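Local atomic coordinates of exodeoxyribonuclease 10 (Escherichia coli, PDB entry 4FZX), a protein that removes nucleotides from single- and double-stranded DNA in the 3' to 5' direction as a magnesium-dependent exonuclease of the DEDDh (DnaQ) family that acts in DNA repair. Residues D6-G11 with I16-S21; L102-R105 with K111-N114; A116-R121 with C140-A145; L131-H134 with Y138-Y141. One frame throughout, in Å; residues are numbered along the deposited sequence.

Contact 1. Residues D6-G11 with I16-S21; sequences DTETCG and IVEIAS. With NA (sodium ion), chain G; NA (sodium ion), chain E; nucleotides of chain A.
Glu-8 O accepts two backbone N-H groups, from Val-17 at 2.9 Å and from Glu-18 at 3.2 Å, both from one face of its plane. This classic beta bulge shifts the register of the antiparallel hairpin 2-9/16-25, part of the RNase H-like exonuclease fold. The face bearing Thr-7, Thr-9 and Ile-16 is dense: Ile-16 CD1 fits against Thr-7 CG2 (3.7 Å) and Thr-9 CG2, backed by helix 82-88. On the other face helix 136-154 covers Ala-20, but the packing is looser and polar where ions, waters and DNA meet Asp-6 and Glu-8. Glu-8 OE2 (2.2 Å) and, further off, Asp-6 OD2 hold one sodium ion with Asp-139 and OP1 of the DNA nucleotide DG17 (chain A); OP1 bridges to a second sodium ion, bound also by Asp-6 OD1 and three waters. Glu-18 runs beside Glu-8, but its carboxylate is salt-bridged to Arg-135. With chi1 at 55°, Thr-9 OG1 sits between backbone N and carbonyl carbon and donates to Gly-11 O (2.8 Å). A glycine at Thr-9 would probably leave Ile-16 CD1 with a gap beside it and Gly-11 O without that hydroxyl. Thr-9 N donates to O3' of DG17 at 3.2 Å.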
loop_
_atom_site.group_PDB
_atom_site.type_symbol
_atom_site.label_atom_id
_atom_site.label_comp_id
_atom_site.label_asym_id
_atom_site.label_seq_id
_atom_site.Cartn_x
_atom_site.Cartn_y
_atom_site.Cartn_z
ATOM N N ASP C 6 -2.138 19.806 29.926
ATOM C CA ASP C 6 -3.382 20.319 29.368
ATOM C C ASP C 6 -3.544 21.805 29.644
ATOM O O ASP C 6 -3.116 22.308 30.683
ATOM C CB ASP C 6 -4.596 19.546 29.899
ATOM C CG ASP C 6 -5.905 19.969 29.224
ATOM O OD1 ASP C 6 -6.142 19.582 28.064
ATOM O OD2 ASP C 6 -6.707 20.679 29.856
ATOM N N THR C 7 -4.257 22.466 28.738
ATOM C CA THR C 7 -4.418 23.909 28.730
ATOM C C THR C 7 -5.891 24.215 28.407
ATOM O O THR C 7 -6.404 23.770 27.402
ATOM C CB THR C 7 -3.547 24.528 27.597
ATOM O OG1 THR C 7 -2.159 24.348 27.906
ATOM C CG2 THR C 7 -3.821 25.978 27.457
ATOM N N GLU C 8 -6.566 24.976 29.249
ATOM C CA GLU C 8 -7.835 25.566 28.851
ATOM C C GLU C 8 -7.607 27.023 28.459
ATOM O O GLU C 8 -6.748 27.690 29.027
ATOM C CB GLU C 8 -8.873 25.464 29.975
ATOM C CG GLU C 8 -9.041 24.060 30.575
ATOM C CD GLU C 8 -9.502 23.016 29.553
ATOM O OE1 GLU C 8 -10.359 23.327 28.691
ATOM O OE2 GLU C 8 -9.014 21.869 29.627
ATOM N N THR C 9 -8.381 27.499 27.484
ATOM C CA THR C 9 -8.055 28.703 26.726
ATOM C C THR C 9 -9.278 29.605 26.548
ATOM O O THR C 9 -10.409 29.218 26.831
ATOM C CB THR C 9 -7.495 28.359 25.323
ATOM O OG1 THR C 9 -8.424 27.525 24.628
ATOM C CG2 THR C 9 -6.130 27.629 25.423
ATOM N N CYS C 10 -9.037 30.816 26.071
ATOM C CA CYS C 10 -10.104 31.745 25.743
ATOM C C CYS C 10 -10.851 31.353 24.483
ATOM O O CYS C 10 -11.853 31.962 24.133
ATOM C CB CYS C 10 -9.534 33.154 25.589
ATOM S SG CYS C 10 -8.774 33.774 27.092
ATOM N N GLY C 11 -10.363 30.340 23.791
ATOM C CA GLY C 11 -10.909 29.979 22.489
ATOM C C GLY C 11 -9.836 29.274 21.698
ATOM O O GLY C 11 -8.792 28.925 22.236
ATOM N N ILE C 16 -4.652 31.862 27.561
ATOM C CA ILE C 16 -4.587 30.762 28.506
ATOM C C ILE C 16 -5.281 31.152 29.790
ATOM O O ILE C 16 -4.971 32.207 30.368
ATOM C CB ILE C 16 -3.141 30.445 28.849
ATOM C CG1 ILE C 16 -2.287 30.464 27.572
ATOM C CG2 ILE C 16 -3.040 29.121 29.648
ATOM C CD1 ILE C 16 -2.681 29.375 26.545
ATOM N N VAL C 17 -6.210 30.311 30.246
ATOM C CA VAL C 17 -6.894 30.560 31.515
ATOM C C VAL C 17 -6.558 29.514 32.557
ATOM O O VAL C 17 -6.716 29.754 33.757
ATOM C CB VAL C 17 -8.434 30.674 31.355
ATOM C CG1 VAL C 17 -8.776 31.854 30.457
ATOM C CG2 VAL C 17 -9.022 29.388 30.769
ATOM N N GLU C 18 -6.071 28.362 32.107
ATOM C CA GLU C 18 -5.603 27.325 33.021
ATOM C C GLU C 18 -4.546 26.443 32.346
ATOM O O GLU C 18 -4.655 26.110 31.175
ATOM C CB GLU C 18 -6.780 26.452 33.494
ATOM C CG GLU C 18 -6.535 25.730 34.829
ATOM C CD GLU C 18 -7.759 24.979 35.357
ATOM O OE1 GLU C 18 -8.649 24.608 34.553
ATOM O OE2 GLU C 18 -7.808 24.707 36.580
ATOM N N ILE C 19 -3.575 25.991 33.124
ATOM C CA ILE C 19 -2.673 24.954 32.672
ATOM C C ILE C 19 -2.446 23.967 33.806
ATOM O O ILE C 19 -2.541 24.324 35.000
ATOM C CB ILE C 19 -1.330 25.549 32.249
ATOM C CG1 ILE C 19 -0.450 24.478 31.595
ATOM C CG2 ILE C 19 -0.622 26.191 33.469
ATOM C CD1 ILE C 19 0.832 25.041 30.937
ATOM N N ALA C 20 -2.118 22.736 33.443
ATOM C CA ALA C 20 -1.885 21.688 34.428
ATOM C C ALA C 20 -1.020 20.589 33.822
ATOM O O ALA C 20 -0.910 20.487 32.591
ATOM C CB ALA C 20 -3.207 21.113 34.894
ATOM N N SER C 21 -0.437 19.751 34.683
ATOM C CA SER C 21 0.273 18.557 34.228
ATOM C C SER C 21 0.305 17.439 35.275
ATOM O O SER C 21 0.169 17.684 36.475
ATOM C CB SER C 21 1.707 18.901 33.778
ATOM O OG SER C 21 2.551 19.174 34.880
HETATM NA NA NA G . -9.097 20.015 28.356
HETATM NA NA NA E . -6.637 19.825 25.706
ATOM P P DG A 17 -9.618 20.789 24.832
ATOM O OP1 DG A 17 -8.929 20.626 26.126
ATOM O OP2 DG A 17 -10.808 19.962 24.556
ATOM O "O5'" DG A 17 -9.990 22.314 24.604
ATOM C "C5'" DG A 17 -9.016 23.305 24.864
ATOM C "C4'" DG A 17 -9.619 24.692 24.907
ATOM O "O4'" DG A 17 -9.988 25.060 23.572
ATOM C "C3'" DG A 17 -10.886 24.868 25.736
ATOM O "O3'" DG A 17 -10.508 25.165 27.069
ATOM C "C2'" DG A 17 -11.544 26.077 25.071
ATOM C "C1'" DG A 17 -11.120 25.905 23.616
ATOM N N9 DG A 17 -12.117 25.234 22.815
ATOM C C8 DG A 17 -12.263 23.876 22.664
ATOM N N7 DG A 17 -13.243 23.558 21.878
ATOM C C5 DG A 17 -13.755 24.788 21.477
ATOM C C6 DG A 17 -14.824 25.067 20.609
ATOM O O6 DG A 17 -15.523 24.243 20.001
ATOM N N1 DG A 17 -15.037 26.442 20.477
ATOM C C2 DG A 17 -14.286 27.425 21.107
ATOM N N2 DG A 17 -14.634 28.710 20.870
ATOM N N3 DG A 17 -13.279 27.164 21.937
ATOM C C4 DG A 17 -13.085 25.829 22.063
HETATM O O HOH W 1 -5.592 21.706 25.866
HETATM O O HOH W 2 -11.417 20.989 27.701
HETATM O O HOH W 3 -7.815 17.666 26.261
HETATM O O HOH W 4 -4.883 18.886 24.481
#

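Contact 2. Residues L102-R105 with K111-N114; sequences LARR and KYSN. With nucleotides of chain A.
Arg-104 lays its side chain across one face of the Tyr-112 ring. From CB, which points toward the loop, CG comes down on Tyr-112 CG at 3.7 Å. CD stands squarely over the ring, 3.5 Å from the centroid and 3° off the normal, a CH-pi contact. The bend at chi3 (81°) then turns the guanidinium parallel to the ring, with the planes 5° apart. NE passes over Tyr-112 CE1 at 3.5 Å, and CZ forms an off-centre cation-pi contact 4.1 Å from the centroid. At the tip, Arg-104 NH1 lies 3.3 Å from Tyr-112 OH, at an angle too poor for a hydrogen bond, and NH2 has a long, weak ion pair with a DNA phosphate. Tyr-112 CE2 is 3.4 Å from O4' of DG15 (chain A). Were Tyr-112 an alanine, the guanidinium would probably lose the flat surface that holds it parallel, and the DG15 sugar its neighbour. Next to Tyr-112, Lys-111 NZ donates hydrogen bonds to Ser-113 OG and to OP1 of DG15, and Asn-114 N to OP1 of DA16. The contact thus bridges helix 99-106 and the DNA-binding loop that starts helix 114-120, where Ser-113 is N-cap and Leu-117 touches Tyr-112 and Ala-103.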
loop_
_atom_site.group_PDB
_atom_site.type_symbol
_atom_site.label_atom_id
_atom_site.label_comp_id
_atom_site.label_asym_id
_atom_site.label_seq_id
_atom_site.Cartn_x
_atom_site.Cartn_y
_atom_site.Cartn_z
ATOM N N LEU C 102 -1.680 8.820 18.443
ATOM C CA LEU C 102 -1.396 7.466 18.901
ATOM C C LEU C 102 -2.653 6.590 18.877
ATOM O O LEU C 102 -2.622 5.455 18.404
ATOM C CB LEU C 102 -0.770 7.474 20.296
ATOM C CG LEU C 102 0.611 8.126 20.415
ATOM C CD1 LEU C 102 1.119 8.092 21.852
ATOM C CD2 LEU C 102 1.606 7.465 19.467
ATOM N N ALA C 103 -3.759 7.124 19.376
ATOM C CA ALA C 103 -5.008 6.365 19.461
ATOM C C ALA C 103 -5.498 5.940 18.079
ATOM O O ALA C 103 -5.889 4.797 17.872
ATOM C CB ALA C 103 -6.074 7.188 20.165
ATOM N N ARG C 104 -5.448 6.877 17.141
ATOM C CA ARG C 104 -5.869 6.651 15.768
ATOM C C ARG C 104 -5.019 5.600 15.069
ATOM O O ARG C 104 -5.529 4.818 14.259
ATOM C CB ARG C 104 -5.802 7.962 14.972
ATOM C CG ARG C 104 -6.848 8.982 15.373
ATOM C CD ARG C 104 -6.911 10.108 14.354
ATOM N NE ARG C 104 -7.700 9.735 13.181
ATOM C CZ ARG C 104 -7.917 10.529 12.131
ATOM N NH1 ARG C 104 -7.387 11.749 12.083
ATOM N NH2 ARG C 104 -8.662 10.098 11.122
ATOM N N ARG C 105 -3.725 5.596 15.367
ATOM C CA ARG C 105 -2.808 4.599 14.811
ATOM C C ARG C 105 -2.976 3.228 15.473
ATOM O O ARG C 105 -2.879 2.210 14.815
ATOM C CB ARG C 105 -1.351 5.077 14.905
ATOM C CG ARG C 105 -0.300 3.953 14.810
ATOM C CD ARG C 105 0.079 3.645 13.364
ATOM N NE ARG C 105 0.444 4.861 12.642
ATOM C CZ ARG C 105 1.692 5.194 12.312
ATOM N NH1 ARG C 105 2.711 4.387 12.609
ATOM N NH2 ARG C 105 1.922 6.329 11.668
ATOM N N LYS C 111 -13.171 6.491 17.503
ATOM C CA LYS C 111 -13.463 7.891 17.813
ATOM C C LYS C 111 -12.392 8.441 18.762
ATOM O O LYS C 111 -11.874 7.714 19.609
ATOM C CB LYS C 111 -14.865 8.039 18.410
ATOM C CG LYS C 111 -15.069 9.333 19.178
ATOM C CD LYS C 111 -16.308 10.107 18.690
ATOM C CE LYS C 111 -16.531 11.376 19.525
ATOM N NZ LYS C 111 -15.266 12.197 19.646
ATOM N N TYR C 112 -11.961 9.674 18.534
ATOM C CA TYR C 112 -10.648 10.076 19.022
ATOM C C TYR C 112 -10.583 11.427 19.729
ATOM O O TYR C 112 -9.484 11.971 19.954
ATOM C CB TYR C 112 -9.576 9.942 17.932
ATOM C CG TYR C 112 -9.811 10.763 16.678
ATOM C CD1 TYR C 112 -10.502 10.233 15.587
ATOM C CD2 TYR C 112 -9.270 12.034 16.549
ATOM C CE1 TYR C 112 -10.691 10.971 14.418
ATOM C CE2 TYR C 112 -9.415 12.766 15.373
ATOM C CZ TYR C 112 -10.169 12.251 14.330
ATOM O OH TYR C 112 -10.306 12.988 13.163
ATOM N N SER C 113 -11.735 11.916 20.188
ATOM C CA SER C 113 -11.737 12.947 21.212
ATOM C C SER C 113 -11.289 12.364 22.550
ATOM O O SER C 113 -11.382 11.160 22.766
ATOM C CB SER C 113 -13.112 13.600 21.345
ATOM O OG SER C 113 -14.008 12.743 22.013
ATOM N N ASN C 114 -10.816 13.226 23.445
ATOM C CA ASN C 114 -10.250 12.779 24.720
ATOM C C ASN C 114 -11.244 11.947 25.540
ATOM O O ASN C 114 -10.916 10.840 25.980
ATOM C CB ASN C 114 -9.718 13.977 25.539
ATOM C CG ASN C 114 -8.694 13.569 26.615
ATOM O OD1 ASN C 114 -7.909 12.647 26.434
ATOM N ND2 ASN C 114 -8.664 14.319 27.706
ATOM P P DG A 15 -14.334 14.854 16.628
ATOM O OP1 DG A 15 -14.736 13.685 17.424
ATOM O OP2 DG A 15 -15.283 15.978 16.471
ATOM O "O5'" DG A 15 -12.976 15.425 17.247
ATOM C "C5'" DG A 15 -11.916 14.532 17.563
ATOM C "C4'" DG A 15 -10.644 15.307 17.849
ATOM O "O4'" DG A 15 -10.119 15.896 16.629
ATOM C "C3'" DG A 15 -10.808 16.463 18.823
ATOM O "O3'" DG A 15 -10.562 15.971 20.122
ATOM C "C2'" DG A 15 -9.711 17.427 18.394
ATOM C "C1'" DG A 15 -9.592 17.180 16.893
ATOM N N9 DG A 15 -10.386 18.110 16.110
ATOM C C8 DG A 15 -11.754 18.153 16.046
ATOM N N7 DG A 15 -12.197 19.071 15.226
ATOM C C5 DG A 15 -11.047 19.655 14.711
ATOM C C6 DG A 15 -10.922 20.713 13.788
ATOM O O6 DG A 15 -11.842 21.326 13.221
ATOM N N1 DG A 15 -9.582 21.031 13.535
ATOM C C2 DG A 15 -8.503 20.375 14.120
ATOM N N2 DG A 15 -7.273 20.828 13.789
ATOM N N3 DG A 15 -8.628 19.379 15.006
ATOM C C4 DG A 15 -9.924 19.078 15.242
ATOM P P DA A 16 -11.031 16.810 21.378
ATOM O OP1 DA A 16 -10.592 16.001 22.533
ATOM O OP2 DA A 16 -12.447 17.231 21.178
ATOM O "O5'" DA A 16 -10.103 18.120 21.326
ATOM C "C5'" DA A 16 -8.709 18.032 21.538
ATOM C "C4'" DA A 16 -8.093 19.427 21.563
ATOM O "O4'" DA A 16 -7.972 19.911 20.194
ATOM C "C3'" DA A 16 -8.927 20.486 22.296
ATOM O "O3'" DA A 16 -8.540 20.559 23.690
ATOM C "C2'" DA A 16 -8.586 21.770 21.532
ATOM C "C1'" DA A 16 -8.360 21.257 20.115
ATOM N N9 DA A 16 -9.558 21.358 19.317
ATOM C C8 DA A 16 -10.799 20.904 19.624
ATOM N N7 DA A 16 -11.708 21.232 18.743
ATOM C C5 DA A 16 -11.005 21.938 17.796
ATOM C C6 DA A 16 -11.411 22.575 16.617
ATOM N N6 DA A 16 -12.669 22.566 16.170
ATOM N N1 DA A 16 -10.469 23.236 15.926
ATOM C C2 DA A 16 -9.208 23.249 16.395
ATOM N N3 DA A 16 -8.708 22.695 17.503
ATOM C C4 DA A 16 -9.682 22.046 18.150
ATOM P P DC A 14 -17.190 14.087 11.460
ATOM O OP1 DC A 14 -17.895 12.846 11.859
ATOM O OP2 DC A 14 -17.898 15.386 11.394
ATOM O "O5'" DC A 14 -15.901 14.288 12.403
ATOM C "C5'" DC A 14 -14.704 13.591 12.110
ATOM C "C4'" DC A 14 -13.521 14.169 12.864
ATOM O "O4'" DC A 14 -12.685 14.918 11.958
ATOM C "C3'" DC A 14 -13.837 15.101 14.023
ATOM O "O3'" DC A 14 -13.898 14.292 15.200
ATOM C "C2'" DC A 14 -12.608 15.999 14.071
ATOM C "C1'" DC A 14 -12.019 15.931 12.665
ATOM N N1 DC A 14 -12.199 17.174 11.893
ATOM C C2 DC A 14 -11.077 17.917 11.546
ATOM O O2 DC A 14 -9.965 17.514 11.903
ATOM N N3 DC A 14 -11.242 19.048 10.825
ATOM C C4 DC A 14 -12.467 19.413 10.434
ATOM N N4 DC A 14 -12.572 20.539 9.708
ATOM C C5 DC A 14 -13.629 18.661 10.791
ATOM C C6 DC A 14 -13.449 17.557 11.514
#

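Contact 3. Residues A116-R121 with C140-A145; sequences ALYKTR and CYITAA
Tyr-118 of helix 114-120 meets Ile-142 of helix 136-154, their side chains crossing at about a right angle. The main interaction is a CH-pi contact: Ile-142 CD1 lies over one face of the tyrosine ring, 3.9 Å from its centroid and 16° off the normal, displaced toward CE2. Plain apolar packing adds to it. The other branch, Ile-142 CG2, reaches Tyr-118 CD2 at 3.6 Å and also touches CB, so the two methyls meet the tyrosine from CB to CE2. Ala-145 CB, one helical turn on, sits near the ring plane at the edge, 4.2 Å from CE2. Tyr-118 CG is anti to the backbone N (chi1 -173°), which swings the ring across to helix 136-154. Polar links lie around this patch: Tyr-118 OH is hydrogen-bonded to Val-125 N, Arg-121 forms a salt bridge with Asp-149, further along helix 136-154, and Thr-120 OG1 donates to Ala-116 O within its own helix. Between these two segments, then, cohesion comes from dispersion and shape, while the hydrogen bond to Val-125 N holds the tyrosine at its hydroxyl end.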
loop_
_atom_site.group_PDB
_atom_site.type_symbol
_atom_site.label_atom_id
_atom_site.label_comp_id
_atom_site.label_asym_id
_atom_site.label_seq_id
_atom_site.Cartn_x
_atom_site.Cartn_y
_atom_site.Cartn_z
ATOM N N ALA C 116 -14.250 10.652 24.525
ATOM C CA ALA C 116 -14.734 9.496 23.776
ATOM C C ALA C 116 -13.787 8.294 23.923
ATOM O O ALA C 116 -14.233 7.171 24.113
ATOM C CB ALA C 116 -14.934 9.846 22.331
ATOM N N LEU C 117 -12.483 8.546 23.844
ATOM C CA LEU C 117 -11.486 7.502 24.030
ATOM C C LEU C 117 -11.593 6.942 25.446
ATOM O O LEU C 117 -11.670 5.738 25.644
ATOM C CB LEU C 117 -10.079 8.074 23.827
ATOM C CG LEU C 117 -9.243 7.842 22.566
ATOM C CD1 LEU C 117 -9.755 6.729 21.643
ATOM C CD2 LEU C 117 -8.992 9.138 21.817
ATOM N N TYR C 118 -11.567 7.827 26.433
ATOM C CA TYR C 118 -11.691 7.407 27.831
ATOM C C TYR C 118 -12.928 6.522 28.037
ATOM O O TYR C 118 -12.857 5.498 28.729
ATOM C CB TYR C 118 -11.773 8.613 28.755
ATOM C CG TYR C 118 -11.723 8.256 30.218
ATOM C CD1 TYR C 118 -12.893 8.115 30.962
ATOM C CD2 TYR C 118 -10.502 8.097 30.874
ATOM C CE1 TYR C 118 -12.853 7.814 32.313
ATOM C CE2 TYR C 118 -10.450 7.776 32.229
ATOM C CZ TYR C 118 -11.632 7.632 32.941
ATOM O OH TYR C 118 -11.589 7.314 34.283
ATOM N N LYS C 119 -14.057 6.934 27.460
ATOM C CA LYS C 119 -15.289 6.163 27.588
ATOM C C LYS C 119 -15.171 4.787 26.922
ATOM O O LYS C 119 -15.397 3.758 27.570
ATOM C CB LYS C 119 -16.491 6.950 27.050
ATOM C CG LYS C 119 -17.685 6.084 26.655
ATOM C CD LYS C 119 -18.859 6.248 27.635
ATOM C CE LYS C 119 -19.931 5.167 27.435
ATOM N NZ LYS C 119 -20.362 5.049 26.006
ATOM N N THR C 120 -14.740 4.761 25.662
ATOM C CA THR C 120 -14.680 3.503 24.916
ATOM C C THR C 120 -13.635 2.533 25.439
ATOM O O THR C 120 -13.798 1.311 25.316
ATOM C CB THR C 120 -14.406 3.718 23.441
ATOM O OG1 THR C 120 -15.190 4.811 22.977
ATOM C CG2 THR C 120 -14.797 2.489 22.669
ATOM N N ARG C 121 -12.526 3.072 25.938
ATOM C CA ARG C 121 -11.436 2.243 26.428
ATOM C C ARG C 121 -11.750 1.785 27.847
ATOM O O ARG C 121 -10.997 1.027 28.447
ATOM C CB ARG C 121 -10.106 3.021 26.397
ATOM C CG ARG C 121 -9.561 3.293 25.000
ATOM C CD ARG C 121 -9.376 1.990 24.217
ATOM N NE ARG C 121 -8.461 1.088 24.909
ATOM C CZ ARG C 121 -8.314 -0.199 24.615
ATOM N NH1 ARG C 121 -9.033 -0.738 23.638
ATOM N NH2 ARG C 121 -7.447 -0.945 25.299
ATOM N N CYS C 140 -5.907 16.173 32.479
ATOM C CA CYS C 140 -4.570 15.574 32.561
ATOM C C CYS C 140 -4.638 14.142 33.049
ATOM O O CYS C 140 -3.923 13.287 32.559
ATOM C CB CYS C 140 -3.648 16.393 33.486
ATOM S SG CYS C 140 -2.938 17.862 32.710
ATOM N N TYR C 141 -5.488 13.894 34.041
ATOM C CA TYR C 141 -5.687 12.544 34.569
ATOM C C TYR C 141 -6.335 11.611 33.557
ATOM O O TYR C 141 -5.992 10.427 33.481
ATOM C CB TYR C 141 -6.504 12.586 35.865
ATOM C CG TYR C 141 -5.643 12.855 37.071
ATOM C CD1 TYR C 141 -4.956 11.819 37.694
ATOM C CD2 TYR C 141 -5.399 14.157 37.497
ATOM C CE1 TYR C 141 -4.121 12.052 38.772
ATOM C CE2 TYR C 141 -4.542 14.407 38.564
ATOM C CZ TYR C 141 -3.920 13.340 39.205
ATOM O OH TYR C 141 -3.074 13.565 40.268
ATOM N N ILE C 142 -7.240 12.159 32.753
ATOM C CA ILE C 142 -7.879 11.399 31.684
ATOM C C ILE C 142 -6.839 11.014 30.632
ATOM O O ILE C 142 -6.711 9.853 30.263
ATOM C CB ILE C 142 -8.996 12.227 30.995
ATOM C CG1 ILE C 142 -10.089 12.616 31.998
ATOM C CG2 ILE C 142 -9.573 11.460 29.816
ATOM C CD1 ILE C 142 -10.638 11.464 32.811
ATOM N N THR C 143 -6.054 11.993 30.205
ATOM C CA THR C 143 -5.094 11.785 29.136
ATOM C C THR C 143 -3.960 10.878 29.604
ATOM O O THR C 143 -3.578 9.952 28.896
ATOM C CB THR C 143 -4.561 13.120 28.618
ATOM O OG1 THR C 143 -5.670 13.923 28.202
ATOM C CG2 THR C 143 -3.594 12.930 27.433
ATOM N N ALA C 144 -3.532 11.055 30.850
ATOM C CA ALA C 144 -2.522 10.178 31.432
ATOM C C ALA C 144 -3.024 8.739 31.476
ATOM O O ALA C 144 -2.315 7.813 31.061
ATOM C CB ALA C 144 -2.129 10.655 32.836
ATOM N N ALA C 145 -4.252 8.544 31.954
ATOM C CA ALA C 145 -4.849 7.200 31.938
ATOM C C ALA C 145 -4.884 6.631 30.521
ATOM O O ALA C 145 -4.595 5.459 30.300
ATOM C CB ALA C 145 -6.268 7.213 32.557
#

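Contact 4. Residues L131-H134 with Y138-Y141; sequences LHHH and YDCY. With NA (sodium ion), chain G.
Tyr-138 lays one ring face on the peptide joining His-132 to His-133: His-133 N stands 3.6 Å above the ring plane, over its centre, with His-132 C nearer the rim. Leu-131 CB adds apolar packing at CD2. The next helical residue, Asp-139, has its OD1 gripped by two donors from opposite faces of the carboxylate plane, His-134 N (2.9 Å, nearly straight at 171°) and His-133 ND1 (3.1 Å). With CG anti to the backbone N (chi1 -175°), His-133 presents ND1 edge-on, with OD1 close to its ring plane. These bonds fix the rotation of the carboxylate, whose other oxygen, OD2, binds a sodium ion at 2.2 Å. His-134 ND1 lies 2.6 Å from a water that the same ion holds; the place of His-134, five residues before Asp-139, is consistent with the histidine of the DEDDh motif. The loop 131-134 therefore folds back on the start of helix 136-154, which presses Cys-140 on strand 16-25 and brings Asp-139 to Asp-6 and Glu-8 of strand 2-9.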
loop_
_atom_site.group_PDB
_atom_site.type_symbol
_atom_site.label_atom_id
_atom_site.label_comp_id
_atom_site.label_asym_id
_atom_site.label_seq_id
_atom_site.Cartn_x
_atom_site.Cartn_y
_atom_site.Cartn_z
ATOM N N LEU C 131 -13.149 19.220 40.839
ATOM C CA LEU C 131 -12.958 19.602 39.445
ATOM C C LEU C 131 -13.989 18.922 38.546
ATOM O O LEU C 131 -14.874 18.213 39.028
ATOM C CB LEU C 131 -11.527 19.286 38.979
ATOM C CG LEU C 131 -10.383 20.023 39.690
ATOM C CD1 LEU C 131 -8.992 19.525 39.248
ATOM C CD2 LEU C 131 -10.499 21.521 39.488
ATOM N N HIS C 132 -13.923 19.196 37.254
ATOM C CA HIS C 132 -14.790 18.530 36.305
ATOM C C HIS C 132 -14.089 18.458 34.960
ATOM O O HIS C 132 -13.036 19.058 34.771
ATOM C CB HIS C 132 -16.144 19.263 36.169
ATOM C CG HIS C 132 -16.016 20.732 35.885
ATOM N ND1 HIS C 132 -15.642 21.226 34.651
ATOM C CD2 HIS C 132 -16.185 21.812 36.682
ATOM C CE1 HIS C 132 -15.565 22.543 34.709
ATOM N NE2 HIS C 132 -15.876 22.924 35.934
ATOM N N HIS C 133 -14.650 17.651 34.064
ATOM C CA HIS C 133 -14.220 17.565 32.683
ATOM C C HIS C 133 -14.022 18.965 32.096
ATOM O O HIS C 133 -14.839 19.872 32.307
ATOM C CB HIS C 133 -15.251 16.748 31.883
ATOM C CG HIS C 133 -14.866 16.491 30.456
ATOM N ND1 HIS C 133 -13.553 16.450 30.026
ATOM C CD2 HIS C 133 -15.627 16.212 29.368
ATOM C CE1 HIS C 133 -13.527 16.179 28.732
ATOM N NE2 HIS C 133 -14.770 15.999 28.316
ATOM N N HIS C 134 -12.863 19.172 31.482
ATOM C CA HIS C 134 -12.515 20.467 30.889
ATOM C C HIS C 134 -11.942 21.455 31.903
ATOM O O HIS C 134 -11.731 22.625 31.586
ATOM C CB HIS C 134 -13.711 21.087 30.171
ATOM C CG HIS C 134 -14.332 20.190 29.151
ATOM N ND1 HIS C 134 -13.681 19.818 27.995
ATOM C CD2 HIS C 134 -15.550 19.602 29.105
ATOM C CE1 HIS C 134 -14.473 19.040 27.278
ATOM N NE2 HIS C 134 -15.616 18.899 27.927
ATOM N N TYR C 138 -8.038 17.905 35.714
ATOM C CA TYR C 138 -8.947 16.790 35.506
ATOM C C TYR C 138 -8.638 16.084 34.188
ATOM O O TYR C 138 -8.431 14.858 34.160
ATOM C CB TYR C 138 -10.389 17.294 35.539
ATOM C CG TYR C 138 -11.422 16.207 35.560
ATOM C CD1 TYR C 138 -11.700 15.465 34.416
ATOM C CD2 TYR C 138 -12.144 15.932 36.720
ATOM C CE1 TYR C 138 -12.663 14.476 34.426
ATOM C CE2 TYR C 138 -13.112 14.933 36.740
ATOM C CZ TYR C 138 -13.369 14.218 35.588
ATOM O OH TYR C 138 -14.309 13.211 35.605
ATOM N N ASP C 139 -8.522 16.859 33.109
ATOM C CA ASP C 139 -8.253 16.285 31.800
ATOM C C ASP C 139 -6.858 15.664 31.693
ATOM O O ASP C 139 -6.642 14.745 30.889
ATOM C CB ASP C 139 -8.434 17.323 30.703
ATOM C CG ASP C 139 -9.906 17.664 30.439
ATOM O OD1 ASP C 139 -10.793 17.216 31.205
ATOM O OD2 ASP C 139 -10.169 18.421 29.476
ATOM N N CYS C 140 -5.907 16.173 32.479
ATOM C CA CYS C 140 -4.570 15.574 32.561
ATOM C C CYS C 140 -4.638 14.142 33.049
ATOM O O CYS C 140 -3.923 13.287 32.559
ATOM C CB CYS C 140 -3.648 16.393 33.486
ATOM S SG CYS C 140 -2.938 17.862 32.710
ATOM N N TYR C 141 -5.488 13.894 34.041
ATOM C CA TYR C 141 -5.687 12.544 34.569
ATOM C C TYR C 141 -6.335 11.611 33.557
ATOM O O TYR C 141 -5.992 10.427 33.481
ATOM C CB TYR C 141 -6.504 12.586 35.865
ATOM C CG TYR C 141 -5.643 12.855 37.071
ATOM C CD1 TYR C 141 -4.956 11.819 37.694
ATOM C CD2 TYR C 141 -5.399 14.157 37.497
ATOM C CE1 TYR C 141 -4.121 12.052 38.772
ATOM C CE2 TYR C 141 -4.542 14.407 38.564
ATOM C CZ TYR C 141 -3.920 13.340 39.205
ATOM O OH TYR C 141 -3.074 13.565 40.268
HETATM NA NA NA G . -9.097 20.015 28.356
HETATM O O HOH W 2 -11.417 20.989 27.701
#

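In the fold
From the N terminus, contact 1 closes first, a tight hairpin between the first two strands. Contact 2 follows in series, folding the loop after helix 99-106 back on that helix, and contact 3 then opens on the next helix, 114-120. Contact 4 falls within the span of contact 3, and both end on helix 136-154, sharing Cys-140 and Tyr-141. That helix ties the set together: Cys-140 SG packs on Asp-6 and Ala-20 of the hairpin, and Asp-139 shares a sodium ion with Asp-6 and Glu-8. Leu-117 and Ala-116 join contact 3 to contact 2, while contacts 1 and 2 do not touch, though both bind the same DNA strand.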